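Local coordinates for protein tumor necrosis factor receptor superfamily member 16 (Rattus norvegicus, PDB 4F42) that serves as a low-affinity neurotrophin receptor, whose intracellular death domain probably passes the signal on through protein-protein contacts, at residues A[15-20]-A[79-83]. Residues are numbered along the deposited sequence; the frame is centred on the assembly and turned at random.
Sequences EVEKLL and IVESL. With MNB (5-mercapto-2-nitro-benzoic acid), chain B; MNB (5-mercapto-2-nitro-benzoic acid), chain C.
Leu19 meets both Leu83 and Ile79 with its side chain. Its CD1 methyl sits 3.7 Å from Leu83 CG, the two leucine side chains running antiparallel alongside each other, while its CB packs against Ile79 CG2 at 3.8 Å. Branched at CB, Ile79 reaches out two ways: CG2 goes to Leu19, and the CG1 arm, anti to the carbonyl carbon (chi1 -58°) and extended beyond, carries CD1 to 3.5 Å from the backbone O of Leu19 and 4.0 Å from Leu20 CD2. With an alanine here both arms would go, which would probably open a gap beside Leu19 and leave the CD2 end of Leu20 without this neighbour. One turn on, Leu83 CD2 lies 3.9 Å from Val16 CG2, the two side chains roughly perpendicular; Val16, branched at CB, offers CG2 to the methyls at the end of Leu83. No hydrogen bond joins the segments, and at the margin Ser82, small and polar, brings OG to 4.0 Å from Leu19 CD1.

Val16 and Leu83 also line the pocket of one 5-mercapto-2-nitro-benzoic acid, whose ring carbon C3 lies 3.7 Å from Leu83 CB. The second copy lies by Glu17 and Lys18; Glu17 also forms a salt bridge with Arg50.

The helix segments run roughly antiparallel (150°), pairing the first and last helices of the death-domain bundle. Helix 64-73 adjoins both, through Leu67 on Val16 and Leu71 on Leu20 and Val80, while Leu20, just past its helix, reaches into the core against Leu28 of helix 24-32 and Val49 and Leu53 of helix 48-56.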
loop_
_atom_site.group_PDB
_atom_site.type_symbol
_atom_site.label_atom_id
_atom_site.label_comp_id
_atom_site.label_asym_id
_atom_site.label_seq_id
_atom_site.Cartn_x
_atom_site.Cartn_y
_atom_site.Cartn_z
ATOM N N GLU A 15 -7.258 8.047 -0.012
ATOM C CA GLU A 15 -6.193 8.922 -0.521
ATOM C C GLU A 15 -4.953 8.086 -0.869
ATOM O O GLU A 15 -4.409 8.185 -1.968
ATOM C CB GLU A 15 -5.826 10.015 0.493
ATOM C CG GLU A 15 -6.877 11.117 0.697
ATOM C CD GLU A 15 -6.675 11.895 2.018
ATOM O OE1 GLU A 15 -5.502 12.025 2.480
ATOM O OE2 GLU A 15 -7.691 12.371 2.593
ATOM N N VAL A 16 -4.526 7.256 0.077
ATOM C CA VAL A 16 -3.436 6.304 -0.136
ATOM C C VAL A 16 -3.676 5.481 -1.414
ATOM O O VAL A 16 -2.809 5.428 -2.290
ATOM C CB VAL A 16 -3.251 5.381 1.103
ATOM C CG1 VAL A 16 -2.239 4.292 0.828
ATOM C CG2 VAL A 16 -2.836 6.197 2.320
ATOM N N GLU A 17 -4.861 4.877 -1.520
ATOM C CA GLU A 17 -5.238 4.055 -2.679
ATOM C C GLU A 17 -5.167 4.817 -4.001
ATOM O O GLU A 17 -4.716 4.278 -5.010
ATOM C CB GLU A 17 -6.649 3.493 -2.501
ATOM C CG GLU A 17 -6.737 2.293 -1.580
ATOM C CD GLU A 17 -8.164 1.968 -1.181
ATOM O OE1 GLU A 17 -9.091 2.346 -1.919
ATOM O OE2 GLU A 17 -8.361 1.335 -0.124
ATOM N N LYS A 18 -5.624 6.066 -3.986
ATOM C CA LYS A 18 -5.622 6.918 -5.172
ATOM C C LYS A 18 -4.201 7.139 -5.675
ATOM O O LYS A 18 -3.958 7.100 -6.868
ATOM C CB LYS A 18 -6.293 8.260 -4.874
ATOM C CG LYS A 18 -6.673 9.070 -6.117
ATOM C CD LYS A 18 -8.105 8.777 -6.572
ATOM C CE LYS A 18 -8.543 9.712 -7.703
ATOM N NZ LYS A 18 -8.859 11.091 -7.216
ATOM N N LEU A 19 -3.271 7.348 -4.752
ATOM C CA LEU A 19 -1.884 7.655 -5.101
ATOM C C LEU A 19 -1.124 6.436 -5.591
ATOM O O LEU A 19 -0.092 6.569 -6.259
ATOM C CB LEU A 19 -1.156 8.308 -3.910
ATOM C CG LEU A 19 -1.598 9.742 -3.600
ATOM C CD1 LEU A 19 -1.113 10.165 -2.226
ATOM C CD2 LEU A 19 -1.127 10.722 -4.678
ATOM N N LEU A 20 -1.641 5.255 -5.254
ATOM C CA LEU A 20 -1.027 3.991 -5.659
ATOM C C LEU A 20 -1.631 3.410 -6.943
ATOM O O LEU A 20 -1.388 2.247 -7.284
ATOM C CB LEU A 20 -1.077 2.977 -4.516
ATOM C CG LEU A 20 -0.414 3.395 -3.200
ATOM C CD1 LEU A 20 -0.703 2.378 -2.099
ATOM C CD2 LEU A 20 1.073 3.605 -3.377
ATOM N N ILE A 79 4.994 10.457 -2.865
ATOM C CA ILE A 79 3.732 9.991 -2.274
ATOM C C ILE A 79 3.725 10.198 -0.748
ATOM O O ILE A 79 2.713 10.606 -0.175
ATOM C CB ILE A 79 3.414 8.515 -2.637
ATOM C CG1 ILE A 79 3.345 8.335 -4.158
ATOM C CG2 ILE A 79 2.099 8.064 -1.970
ATOM C CD1 ILE A 79 2.975 6.907 -4.622
ATOM N N VAL A 80 4.862 9.938 -0.107
ATOM C CA VAL A 80 5.001 10.153 1.337
ATOM C C VAL A 80 4.832 11.644 1.664
ATOM O O VAL A 80 4.091 12.000 2.583
ATOM C CB VAL A 80 6.350 9.593 1.888
ATOM C CG1 VAL A 80 6.463 9.809 3.381
ATOM C CG2 VAL A 80 6.489 8.117 1.575
ATOM N N GLU A 81 5.488 12.506 0.886
ATOM C CA GLU A 81 5.362 13.961 1.037
ATOM C C GLU A 81 3.904 14.401 0.866
ATOM O O GLU A 81 3.381 15.170 1.679
ATOM C CB GLU A 81 6.265 14.722 0.040
ATOM C CG GLU A 81 7.783 14.442 0.117
ATOM C CD GLU A 81 8.447 14.897 1.435
ATOM O OE1 GLU A 81 7.783 15.590 2.242
ATOM O OE2 GLU A 81 9.642 14.550 1.669
ATOM N N SER A 82 3.257 13.887 -0.179
ATOM C CA SER A 82 1.883 14.254 -0.524
ATOM C C SER A 82 0.857 13.856 0.538
ATOM O O SER A 82 -0.126 14.570 0.774
ATOM C CB SER A 82 1.504 13.646 -1.878
ATOM O OG SER A 82 0.169 13.960 -2.226
ATOM N N LEU A 83 1.097 12.718 1.178
ATOM C CA LEU A 83 0.206 12.210 2.208
ATOM C C LEU A 83 0.416 12.912 3.531
ATOM O O LEU A 83 -0.500 12.996 4.343
ATOM C CB LEU A 83 0.395 10.700 2.391
ATOM C CG LEU A 83 -0.247 9.805 1.333
ATOM C CD1 LEU A 83 0.320 8.408 1.431
ATOM C CD2 LEU A 83 -1.777 9.802 1.461
HETATM C C6 MNB B . -10.270 2.261 -7.438
HETATM C C1 MNB B . -9.731 3.417 -6.882
HETATM C C2 MNB B . -9.942 3.711 -5.422
HETATM C C3 MNB B . -10.684 2.790 -4.680
HETATM C C4 MNB B . -11.201 1.648 -5.290
HETATM C C5 MNB B . -10.998 1.382 -6.647
HETATM S S5 MNB B . -11.668 -0.016 -7.349
HETATM C C10 MNB B . -8.957 4.309 -7.802
HETATM O O12 MNB B . -9.370 5.467 -8.017
HETATM O O11 MNB B . -7.924 3.858 -8.344
HETATM N N7 MNB B . -9.431 4.868 -4.773
HETATM O O9 MNB B . -9.904 5.270 -3.707
HETATM O O8 MNB B . -8.510 5.497 -5.264
HETATM C C6 MNB C . 0.322 11.227 8.161
HETATM C C1 MNB C . -0.894 10.587 7.936
HETATM C C2 MNB C . -1.034 9.684 6.744
HETATM C C3 MNB C . 0.067 9.509 5.908
HETATM C C4 MNB C . 1.255 10.170 6.180
HETATM C C5 MNB C . 1.383 11.013 7.282
HETATM S S5 MNB C . 2.875 11.774 7.536
HETATM C C10 MNB C . -2.025 10.841 8.890
HETATM O O12 MNB C . -2.749 11.830 8.669
HETATM O O11 MNB C . -2.221 10.084 9.868
HETATM N N7 MNB C . -2.218 8.986 6.436
HETATM O O9 MNB C . -2.356 8.454 5.346
HETATM O O8 MNB C . -3.119 8.874 7.252
#